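Local coordinates for protein N-terminal acetyltransferase B complex subunit NAT3 (Candida albicans, PDB 5K04) that probably forms the catalytic subunit of the NatB complex, which transfers an acetyl group from acetyl-CoA to the N-terminal amino group of proteins, at residues Asn16-Asp21 with Ser55-Ala60; Leu111-Thr116 with Ile122-Leu127; Leu93-Glu98 with Met159-Pro164. All blocks are in the same frame, centred on the assembly; numbering follows the deposited sequence.

Interaction 1: residues Asn16-Asp21 with Ser55-Ala60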
loop_
_atom_site.group_PDB
_atom_site.type_symbol
_atom_site.label_atom_id
_atom_site.label_comp_id
_atom_site.label_asym_id
_atom_site.label_seq_id
_atom_site.Cartn_x
_atom_site.Cartn_y
_atom_site.Cartn_z
ATOM N N ASN B 16 -3.394 -7.295 3.435
ATOM C CA ASN B 16 -4.739 -7.553 2.926
ATOM C C ASN B 16 -5.231 -8.980 3.189
ATOM O O ASN B 16 -6.432 -9.136 3.471
ATOM C CB ASN B 16 -4.797 -7.191 1.440
ATOM C CG ASN B 16 -4.731 -5.681 1.211
ATOM O OD1 ASN B 16 -5.081 -4.888 2.094
ATOM N ND2 ASN B 16 -4.289 -5.281 0.023
ATOM N N PRO B 17 -4.396 -10.030 3.157
ATOM C CA PRO B 17 -4.912 -11.366 3.509
ATOM C C PRO B 17 -5.563 -11.401 4.883
ATOM O O PRO B 17 -6.545 -12.124 5.103
ATOM C CB PRO B 17 -3.657 -12.250 3.459
ATOM C CG PRO B 17 -2.755 -11.560 2.516
ATOM C CD PRO B 17 -2.981 -10.092 2.723
ATOM N N VAL B 18 -5.051 -10.594 5.807
ATOM C CA VAL B 18 -5.647 -10.478 7.128
ATOM C C VAL B 18 -6.769 -9.438 7.133
ATOM O O VAL B 18 -7.880 -9.709 7.602
ATOM C CB VAL B 18 -4.548 -10.138 8.148
ATOM C CG1 VAL B 18 -5.157 -9.808 9.498
ATOM C CG2 VAL B 18 -3.582 -11.306 8.278
ATOM N N ASN B 19 -6.505 -8.242 6.610
ATOM C CA ASN B 19 -7.430 -7.121 6.778
ATOM C C ASN B 19 -8.561 -7.098 5.756
ATOM O O ASN B 19 -9.389 -6.179 5.801
ATOM C CB ASN B 19 -6.655 -5.806 6.745
ATOM C CG ASN B 19 -6.001 -5.482 8.097
ATOM O OD1 ASN B 19 -5.897 -6.343 8.977
ATOM N ND2 ASN B 19 -5.566 -4.232 8.260
ATOM N N LEU B 20 -8.628 -8.080 4.854
ATOM C CA LEU B 20 -9.808 -8.261 4.020
ATOM C C LEU B 20 -10.837 -9.165 4.677
ATOM O O LEU B 20 -11.940 -9.316 4.135
ATOM C CB LEU B 20 -9.431 -8.831 2.647
ATOM C CG LEU B 20 -8.778 -7.854 1.666
ATOM C CD1 LEU B 20 -8.259 -8.557 0.384
ATOM C CD2 LEU B 20 -9.761 -6.760 1.306
ATOM N N ASP B 21 -10.486 -9.770 5.813
ATOM C CA ASP B 21 -11.448 -10.483 6.642
ATOM C C ASP B 21 -12.597 -9.547 7.005
ATOM O O ASP B 21 -12.356 -8.376 7.336
ATOM C CB ASP B 21 -10.764 -11.003 7.912
ATOM C CG ASP B 21 -11.748 -11.524 8.946
ATOM O OD1 ASP B 21 -12.283 -10.714 9.724
ATOM O OD2 ASP B 21 -11.992 -12.746 8.960
ATOM N N SER B 55 0.962 -13.549 9.765
ATOM C CA SER B 55 -0.160 -14.431 10.034
ATOM C C SER B 55 -1.181 -13.809 10.985
ATOM O O SER B 55 -2.290 -14.342 11.117
ATOM C CB SER B 55 0.362 -15.747 10.616
ATOM O OG SER B 55 1.233 -15.486 11.701
ATOM N N GLY B 56 -0.827 -12.705 11.642
ATOM C CA GLY B 56 -1.729 -12.003 12.535
ATOM C C GLY B 56 -1.001 -10.866 13.219
ATOM O O GLY B 56 0.212 -10.700 13.075
ATOM N N TYR B 57 -1.765 -10.076 13.976
ATOM C CA TYR B 57 -1.152 -9.010 14.752
ATOM C C TYR B 57 -2.003 -8.675 15.969
ATOM O O TYR B 57 -3.182 -9.029 16.055
ATOM C CB TYR B 57 -0.897 -7.741 13.914
ATOM C CG TYR B 57 -2.111 -7.126 13.220
ATOM C CD1 TYR B 57 -2.941 -6.221 13.873
ATOM C CD2 TYR B 57 -2.388 -7.427 11.891
ATOM C CE1 TYR B 57 -4.035 -5.653 13.223
ATOM C CE2 TYR B 57 -3.460 -6.881 11.234
ATOM C CZ TYR B 57 -4.286 -5.990 11.894
ATOM O OH TYR B 57 -5.351 -5.460 11.203
ATOM N N MET B 58 -1.343 -8.006 16.921
ATOM C CA MET B 58 -1.934 -7.470 18.136
ATOM C C MET B 58 -1.658 -5.971 18.204
ATOM O O MET B 58 -0.520 -5.535 17.997
ATOM C CB MET B 58 -1.359 -8.152 19.381
ATOM C CG MET B 58 -1.344 -7.245 20.596
ATOM S SD MET B 58 -2.983 -6.875 21.130
ATOM C CE MET B 58 -3.386 -8.515 21.491
ATOM N N MET B 59 -2.716 -5.189 18.436
ATOM C CA MET B 59 -2.619 -3.774 18.762
ATOM C C MET B 59 -3.208 -3.622 20.149
ATOM O O MET B 59 -4.386 -3.925 20.360
ATOM C CB MET B 59 -3.374 -2.883 17.767
ATOM C CG MET B 59 -3.025 -3.113 16.305
ATOM S SD MET B 59 -4.188 -2.345 15.211
ATOM C CE MET B 59 -3.914 -0.752 15.801
ATOM N N ALA B 60 -2.386 -3.192 21.095
ATOM C CA ALA B 60 -2.837 -2.929 22.445
ATOM C C ALA B 60 -2.263 -1.591 22.903
ATOM O O ALA B 60 -1.389 -1.006 22.257
ATOM C CB ALA B 60 -2.438 -4.069 23.400
#
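The Y57 ring and the N19 side-chain amide meet at the phenol end of the ring, their planes turned 65° apart, so they are not stacked. N19 OD1 lies at the ring edge, in the ring plane, and accepts a hydrogen bond from Y57 OH; the 2.5 Å between Y57 OH and N19 OD1 is very short, and the exact length deserves caution. V18 comes to the ring obliquely: its CG1 methyl is 3.8 Å from Y57 CE2, while CG2 only grazes the backbone of S55, 4.4 Å from S55 O. Y57 CG stands between its own backbone N and carbonyl carbon (chi1 57°), which brings the phenol end of the ring to the short helix. On V18, CG1 is the branch anti to the backbone N (chi1 172°), and it is this branch that reaches the ring. N19 ND2 is bonded to N26 OD1, which probably holds the amide with OD1 toward the phenol. The touching residues are all buried, and a bound MES, probably from the crystallisation liquor, lies near the Y57 side chain. The contact joins helix 16-19 to strand 53-65 close to coenzyme A, which D21 touches; D21 also makes a salt bridge to R85. Strand 53-65 runs between strands 43-48 and 70-80, T79 of the latter touching both V18 and Y57. Y32 of helix 29-38 packs on N19 and Y57, and on helix 16-19 P17 packs on S554 of the partner subunit.

Interaction 2: residues Leu111-Thr116 with Ile122-Leu127. With COA (coenzyme A), chain D.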
loop_
_atom_site.group_PDB
_atom_site.type_symbol
_atom_site.label_atom_id
_atom_site.label_comp_id
_atom_site.label_asym_id
_atom_site.label_seq_id
_atom_site.Cartn_x
_atom_site.Cartn_y
_atom_site.Cartn_z
ATOM N N LEU B 111 -10.639 -5.432 27.509
ATOM C CA LEU B 111 -10.982 -5.533 26.101
ATOM C C LEU B 111 -12.491 -5.454 25.989
ATOM O O LEU B 111 -13.222 -5.705 26.952
ATOM C CB LEU B 111 -10.486 -6.841 25.484
ATOM C CG LEU B 111 -11.040 -8.064 26.222
ATOM C CD1 LEU B 111 -12.313 -8.635 25.575
ATOM C CD2 LEU B 111 -9.999 -9.132 26.362
ATOM N N PHE B 112 -12.947 -5.153 24.785
ATOM C CA PHE B 112 -14.364 -5.108 24.472
ATOM C C PHE B 112 -14.685 -6.230 23.506
ATOM O O PHE B 112 -14.012 -6.381 22.485
ATOM C CB PHE B 112 -14.760 -3.770 23.851
ATOM C CG PHE B 112 -14.569 -2.586 24.770
ATOM C CD1 PHE B 112 -15.043 -2.604 26.071
ATOM C CD2 PHE B 112 -13.933 -1.450 24.316
ATOM C CE1 PHE B 112 -14.884 -1.524 26.902
ATOM C CE2 PHE B 112 -13.768 -0.354 25.142
ATOM C CZ PHE B 112 -14.244 -0.395 26.444
ATOM N N VAL B 113 -15.710 -7.011 23.838
ATOM C CA VAL B 113 -16.298 -8.002 22.946
ATOM C C VAL B 113 -17.781 -7.685 22.821
ATOM O O VAL B 113 -18.450 -7.415 23.827
ATOM C CB VAL B 113 -16.079 -9.444 23.460
ATOM C CG1 VAL B 113 -16.881 -10.429 22.656
ATOM C CG2 VAL B 113 -14.622 -9.814 23.343
ATOM N N LYS B 114 -18.290 -7.696 21.595
ATOM C CA LYS B 114 -19.714 -7.461 21.408
ATOM C C LYS B 114 -20.512 -8.564 22.090
ATOM O O LYS B 114 -20.078 -9.715 22.172
ATOM C CB LYS B 114 -20.066 -7.381 19.922
ATOM C CG LYS B 114 -19.507 -6.151 19.196
ATOM C CD LYS B 114 -19.921 -4.864 19.900
ATOM C CE LYS B 114 -19.586 -3.628 19.079
ATOM N NZ LYS B 114 -19.845 -2.385 19.870
ATOM N N VAL B 115 -21.684 -8.186 22.604
ATOM C CA VAL B 115 -22.546 -9.090 23.367
ATOM C C VAL B 115 -22.966 -10.300 22.533
ATOM O O VAL B 115 -23.211 -11.388 23.073
ATOM C CB VAL B 115 -23.758 -8.286 23.895
ATOM C CG1 VAL B 115 -24.930 -9.189 24.213
ATOM C CG2 VAL B 115 -23.350 -7.465 25.145
ATOM N N THR B 116 -23.033 -10.140 21.211
ATOM C CA THR B 116 -23.421 -11.203 20.296
ATOM C C THR B 116 -22.256 -12.094 19.901
ATOM O O THR B 116 -22.462 -13.105 19.225
ATOM C CB THR B 116 -24.029 -10.597 19.038
ATOM O OG1 THR B 116 -23.197 -9.520 18.590
ATOM C CG2 THR B 116 -25.429 -10.080 19.328
ATOM N N ILE B 122 -15.666 -16.614 24.807
ATOM C CA ILE B 122 -15.132 -17.911 25.211
ATOM C C ILE B 122 -13.624 -17.957 25.002
ATOM O O ILE B 122 -12.873 -18.456 25.851
ATOM C CB ILE B 122 -15.866 -19.026 24.436
ATOM C CG1 ILE B 122 -17.312 -19.152 24.950
ATOM C CG2 ILE B 122 -15.109 -20.366 24.515
ATOM C CD1 ILE B 122 -18.219 -20.036 24.102
ATOM N N LEU B 123 -13.168 -17.455 23.855
ATOM C CA LEU B 123 -11.745 -17.316 23.586
ATOM C C LEU B 123 -11.041 -16.620 24.743
ATOM O O LEU B 123 -10.078 -17.146 25.313
ATOM C CB LEU B 123 -11.552 -16.553 22.270
ATOM C CG LEU B 123 -10.194 -16.015 21.814
ATOM C CD1 LEU B 123 -9.103 -16.993 22.066
ATOM C CD2 LEU B 123 -10.225 -15.738 20.331
ATOM N N TYR B 124 -11.523 -15.434 25.111
ATOM C CA TYR B 124 -10.905 -14.702 26.208
ATOM C C TYR B 124 -11.164 -15.366 27.560
ATOM O O TYR B 124 -10.305 -15.305 28.450
ATOM C CB TYR B 124 -11.395 -13.259 26.199
ATOM C CG TYR B 124 -10.918 -12.481 24.989
ATOM C CD1 TYR B 124 -9.562 -12.241 24.781
ATOM C CD2 TYR B 124 -11.819 -11.974 24.064
ATOM C CE1 TYR B 124 -9.126 -11.516 23.681
ATOM C CE2 TYR B 124 -11.392 -11.257 22.957
ATOM C CZ TYR B 124 -10.046 -11.031 22.771
ATOM O OH TYR B 124 -9.620 -10.315 21.680
ATOM N N GLU B 125 -12.326 -16.007 27.735
ATOM C CA GLU B 125 -12.558 -16.747 28.962
ATOM C C GLU B 125 -11.539 -17.866 29.124
ATOM O O GLU B 125 -11.047 -18.109 30.233
ATOM C CB GLU B 125 -13.987 -17.290 28.989
ATOM C CG GLU B 125 -14.980 -16.205 29.356
ATOM C CD GLU B 125 -16.411 -16.666 29.354
ATOM O OE1 GLU B 125 -16.683 -17.772 28.841
ATOM O OE2 GLU B 125 -17.266 -15.906 29.872
ATOM N N LYS B 126 -11.201 -18.554 28.028
ATOM C CA LYS B 126 -10.201 -19.605 28.107
ATOM C C LYS B 126 -8.832 -19.049 28.475
ATOM O O LYS B 126 -7.997 -19.780 29.015
ATOM C CB LYS B 126 -10.149 -20.361 26.781
ATOM C CG LYS B 126 -11.285 -21.364 26.625
ATOM C CD LYS B 126 -11.232 -22.081 25.295
ATOM C CE LYS B 126 -12.480 -22.927 25.084
ATOM N NZ LYS B 126 -12.431 -23.699 23.804
ATOM N N LEU B 127 -8.597 -17.766 28.218
ATOM C CA LEU B 127 -7.346 -17.097 28.559
ATOM C C LEU B 127 -7.331 -16.526 29.973
ATOM O O LEU B 127 -6.326 -15.927 30.366
ATOM C CB LEU B 127 -7.074 -15.972 27.566
ATOM C CG LEU B 127 -6.808 -16.434 26.132
ATOM C CD1 LEU B 127 -6.510 -15.241 25.230
ATOM C CD2 LEU B 127 -5.659 -17.440 26.095
HETATM N N1A COA D . -15.506 -21.281 15.673
HETATM C C2A COA D . -15.892 -21.929 16.966
HETATM N N3A COA D . -14.870 -21.570 18.034
HETATM C C4A COA D . -13.624 -20.794 17.857
HETATM C C5A COA D . -13.208 -20.216 16.411
HETATM C C6A COA D . -14.289 -20.458 15.284
HETATM N N6A COA D . -14.192 -19.928 13.965
HETATM N N7A COA D . -11.955 -19.302 16.504
HETATM C C8A COA D . -11.447 -19.148 17.983
HETATM N N9A COA D . -12.596 -20.075 18.691
HETATM C C1B COA D . -12.621 -20.057 20.317
HETATM C C2B COA D . -12.788 -21.444 21.014
HETATM O O2B COA D . -13.908 -21.895 21.780
HETATM C C3B COA D . -11.300 -21.605 21.225
HETATM O O3B COA D . -10.506 -22.681 21.736
HETATM P P3B COA D . -9.986 -24.186 21.369
HETATM O O7A COA D . -8.476 -24.088 21.243
HETATM O O8A COA D . -10.355 -25.015 22.607
HETATM O O9A COA D . -10.679 -24.577 20.085
HETATM C C4B COA D . -10.685 -20.104 21.174
HETATM O O4B COA D . -11.657 -19.049 20.788
HETATM C C5B COA D . -9.140 -19.907 20.929
HETATM O O5B COA D . -8.513 -20.117 19.660
HETATM P P1A COA D . -7.221 -19.709 18.779
HETATM O O1A COA D . -6.290 -18.985 19.678
HETATM O O2A COA D . -6.672 -20.950 18.143
HETATM O O3A COA D . -7.811 -18.765 17.679
HETATM P P2A COA D . -7.478 -18.176 16.216
HETATM O O4A COA D . -8.142 -19.077 15.216
HETATM O O5A COA D . -6.051 -17.954 16.096
HETATM O O6A COA D . -8.317 -16.806 16.265
HETATM C CBP COA D . -10.177 -14.919 16.025
HETATM C CCP COA D . -9.557 -16.289 16.768
HETATM C CDP COA D . -11.681 -14.527 16.669
HETATM C CEP COA D . -9.084 -13.635 16.187
HETATM C CAP COA D . -10.358 -15.273 14.333
HETATM O OAP COA D . -10.832 -16.555 13.994
HETATM C C9P COA D . -10.488 -13.960 13.406
HETATM O O9P COA D . -11.677 -13.431 13.015
HETATM N N8P COA D . -9.317 -12.992 13.477
HETATM C C7P COA D . -9.513 -11.429 13.518
HETATM C C6P COA D . -10.988 -10.883 13.555
HETATM C C5P COA D . -11.991 -10.988 14.850
HETATM O O5P COA D . -13.193 -11.573 14.808
HETATM N N4P COA D . -11.439 -10.489 16.127
HETATM C C3P COA D . -10.933 -10.764 17.455
HETATM C C2P COA D . -11.471 -11.615 18.592
HETATM S S1P COA D . -12.916 -11.215 19.529
#
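L111 lays its CD2 methyl over one face of the Y124 ring, 3.6 Å from the ring centroid and 16° off the ring normal, a CH-pi contact displaced toward the rim. Its sister methyl follows along the same ring, with L111 CD1 3.7 Å from Y124 CD2. V113, two residues farther along the strand and so on the same side, comes in obliquely with CG2 at 3.6 Å from Y124 CE2. The aromatic ring is therefore held by two aliphatic side chains of the strand. Y124 CG stands beside its own backbone N, opposite the carbonyl carbon (chi1 -67°), and this directs the ring from the helix to the sheet. The same ring borders the coenzyme: Y124 CE2 is 3.8 Å from COA S1P, and the Y124 side chain also approaches a bound MES. Farther round the helix, the extended K126 grips the nucleotide end, its NZ bonding COA O8A at 2.7 Å as well as COA O3B and COA O2B. One helix thus touches the sulfur end through Y124 and bonds the 3'-phosphate through K126, while G88, A90, R86 and S91 hold coenzyme A from the preceding part of the GNAT fold. Strand 108-114 lies between strands 70-80 and 156-162, with M159 packed on both L111 and Y124; C94 of helix 89-96 touches the tyrosine, and helix 118-126 leads on to edge strand 130-135.

Interaction 3: residues Leu93-Glu98 with Met159-Pro164. Unlike the reference sequence in segment 159-164: L162 (reference Ser).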
loop_
_atom_site.group_PDB
_atom_site.type_symbol
_atom_site.label_atom_id
_atom_site.label_comp_id
_atom_site.label_asym_id
_atom_site.label_seq_id
_atom_site.Cartn_x
_atom_site.Cartn_y
_atom_site.Cartn_z
ATOM N N LEU B 93 -0.916 -14.453 20.799
ATOM C CA LEU B 93 -0.770 -13.001 20.683
ATOM C C LEU B 93 -1.301 -12.279 21.923
ATOM O O LEU B 93 -0.684 -11.315 22.403
ATOM C CB LEU B 93 -1.500 -12.511 19.431
ATOM C CG LEU B 93 -0.855 -12.882 18.093
ATOM C CD1 LEU B 93 -1.836 -12.677 16.957
ATOM C CD2 LEU B 93 0.404 -12.059 17.855
ATOM N N CYS B 94 -2.443 -12.735 22.454
ATOM C CA CYS B 94 -2.993 -12.139 23.668
ATOM C C CYS B 94 -2.121 -12.457 24.888
ATOM O O CYS B 94 -1.868 -11.582 25.728
ATOM C CB CYS B 94 -4.451 -12.608 23.864
ATOM S SG CYS B 94 -5.627 -12.147 22.610
ATOM N N LEU B 95 -1.607 -13.692 24.973
ATOM C CA LEU B 95 -0.787 -14.097 26.115
ATOM C C LEU B 95 0.598 -13.434 26.119
ATOM O O LEU B 95 1.165 -13.198 27.188
ATOM C CB LEU B 95 -0.652 -15.611 26.121
ATOM C CG LEU B 95 -1.856 -16.400 26.626
ATOM C CD1 LEU B 95 -1.512 -17.891 26.659
ATOM C CD2 LEU B 95 -2.278 -15.912 28.010
ATOM N N GLU B 96 1.146 -13.121 24.942
ATOM C CA GLU B 96 2.441 -12.443 24.849
ATOM C C GLU B 96 2.431 -11.063 25.521
ATOM O O GLU B 96 3.480 -10.584 25.965
ATOM C CB GLU B 96 2.837 -12.319 23.372
ATOM C CG GLU B 96 3.988 -11.350 23.056
ATOM C CD GLU B 96 5.354 -11.789 23.585
ATOM O OE1 GLU B 96 6.299 -10.968 23.516
ATOM O OE2 GLU B 96 5.496 -12.943 24.054
ATOM N N LEU B 97 1.266 -10.400 25.578
ATOM C CA LEU B 97 1.158 -9.135 26.303
ATOM C C LEU B 97 1.644 -9.279 27.741
ATOM O O LEU B 97 2.339 -8.402 28.265
ATOM C CB LEU B 97 -0.289 -8.648 26.289
ATOM C CG LEU B 97 -0.807 -8.125 24.954
ATOM C CD1 LEU B 97 -2.315 -7.946 25.000
ATOM C CD2 LEU B 97 -0.137 -6.816 24.638
ATOM N N GLU B 98 1.300 -10.395 28.386
ATOM C CA GLU B 98 1.616 -10.613 29.786
ATOM C C GLU B 98 3.112 -10.784 30.023
ATOM O O GLU B 98 3.543 -10.740 31.179
ATOM C CB GLU B 98 0.816 -11.827 30.287
ATOM C CG GLU B 98 -0.705 -11.666 30.070
ATOM C CD GLU B 98 -1.518 -12.919 30.424
ATOM O OE1 GLU B 98 -1.028 -13.761 31.213
ATOM O OE2 GLU B 98 -2.650 -13.060 29.909
ATOM N N MET B 159 -14.252 -7.127 29.308
ATOM C CA MET B 159 -13.709 -8.313 29.947
ATOM C C MET B 159 -12.341 -7.971 30.516
ATOM O O MET B 159 -11.551 -7.268 29.880
ATOM C CB MET B 159 -13.594 -9.478 28.951
ATOM C CG MET B 159 -14.923 -9.852 28.280
ATOM S SD MET B 159 -14.828 -11.228 27.169
ATOM C CE MET B 159 -14.614 -12.481 28.373
ATOM N N ARG B 160 -12.063 -8.471 31.716
ATOM C CA ARG B 160 -10.823 -8.161 32.400
ATOM C C ARG B 160 -10.097 -9.426 32.829
ATOM O O ARG B 160 -10.715 -10.451 33.132
ATOM C CB ARG B 160 -11.078 -7.304 33.621
ATOM C CG ARG B 160 -11.512 -5.915 33.317
ATOM C CD ARG B 160 -11.754 -5.208 34.625
ATOM N NE ARG B 160 -12.007 -3.786 34.446
ATOM C CZ ARG B 160 -11.913 -2.899 35.433
ATOM N NH1 ARG B 160 -11.567 -3.296 36.648
ATOM N NH2 ARG B 160 -12.160 -1.620 35.200
ATOM N N LYS B 161 -8.763 -9.332 32.837
ATOM C CA LYS B 161 -7.887 -10.338 33.432
ATOM C C LYS B 161 -6.919 -9.641 34.378
ATOM O O LYS B 161 -6.037 -8.897 33.932
ATOM C CB LYS B 161 -7.115 -11.118 32.374
ATOM C CG LYS B 161 -6.102 -12.081 32.985
ATOM C CD LYS B 161 -5.592 -13.046 31.921
ATOM C CE LYS B 161 -4.612 -14.077 32.479
ATOM N NZ LYS B 161 -3.910 -14.768 31.350
ATOM N N LEU B 162 -7.086 -9.878 35.676
ATOM C CA LEU B 162 -6.148 -9.350 36.656
ATOM C C LEU B 162 -4.764 -9.929 36.428
ATOM O O LEU B 162 -4.607 -11.113 36.124
ATOM C CB LEU B 162 -6.609 -9.668 38.076
ATOM C CG LEU B 162 -7.476 -8.613 38.729
ATOM C CD1 LEU B 162 -8.349 -9.274 39.760
ATOM C CD2 LEU B 162 -6.582 -7.569 39.384
ATOM N N LEU B 163 -3.770 -9.084 36.582
ATOM C CA LEU B 163 -2.354 -9.337 36.473
ATOM C C LEU B 163 -1.735 -9.555 37.850
ATOM O O LEU B 163 -2.214 -9.017 38.853
ATOM C CB LEU B 163 -1.652 -8.162 35.776
ATOM C CG LEU B 163 -1.979 -8.012 34.282
ATOM C CD1 LEU B 163 -1.429 -6.708 33.696
ATOM C CD2 LEU B 163 -1.450 -9.207 33.499
ATOM N N PRO B 164 -0.645 -10.332 37.920
ATOM C CA PRO B 164 0.146 -10.485 39.153
ATOM C C PRO B 164 0.681 -9.150 39.689
ATOM O O PRO B 164 0.750 -8.975 40.909
ATOM C CB PRO B 164 1.306 -11.392 38.721
ATOM C CG PRO B 164 0.841 -12.062 37.446
ATOM C CD PRO B 164 -0.087 -11.097 36.788
#
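K161 and E98 make the tight part of this contact, a salt bridge with 2.6 Å between K161 NZ and E98 OE2. The ammonium meets OE2 on its syn side, 18° out of the carboxylate plane, and lies 3.1 Å from E98 OE1 as well, so it sits near both oxygens. The two long side chains are extended beyond CG and cross at about a right angle; K161 CG, anti to the backbone N (chi1 175°), starts the chain off toward the helix. A second bond, from K161 NZ to L127 O, holds the ammonium from another quarter and probably restricts its swing. The rest is looser. L95, an exposed residue, offers CD2 to K161 NZ at 3.9 Å, and L163 CD2 stays 4.3 Å from E98 CG. Together they flank a surface ion pair rather than form a hydrophobic core. The contact joins L95 and E98 of segment 93-98, which lies on the helix that binds coenzyme A through A90 and S91, to strand 156-162 and L163 beyond it. That strand runs between 108-114 and 130-135, and I109 of the former touches both E98 and L163.

Overall arrangement
From the N terminus, interaction 1 closes first, bringing helix 16-19 back to strand 53-65 over a stretch that includes helix 29-38 and strand 43-48. Interaction 3 opens later, at 93-98, and closes only at the last modelled residues; interaction 2 falls wholly within that span as a local strand-to-helix return. The three share one mixed sheet. Interactions 2 and 3 adjoin through neighbouring strands 108-114 and 156-162 and through L127, which packs on C94. Interactions 1 and 3 lie on opposite sides of the chain's centre, yet M58 and A60 pack on L97. The 93-98 segment thus touches both strand 53-65 and, through interaction 3, strand 156-162.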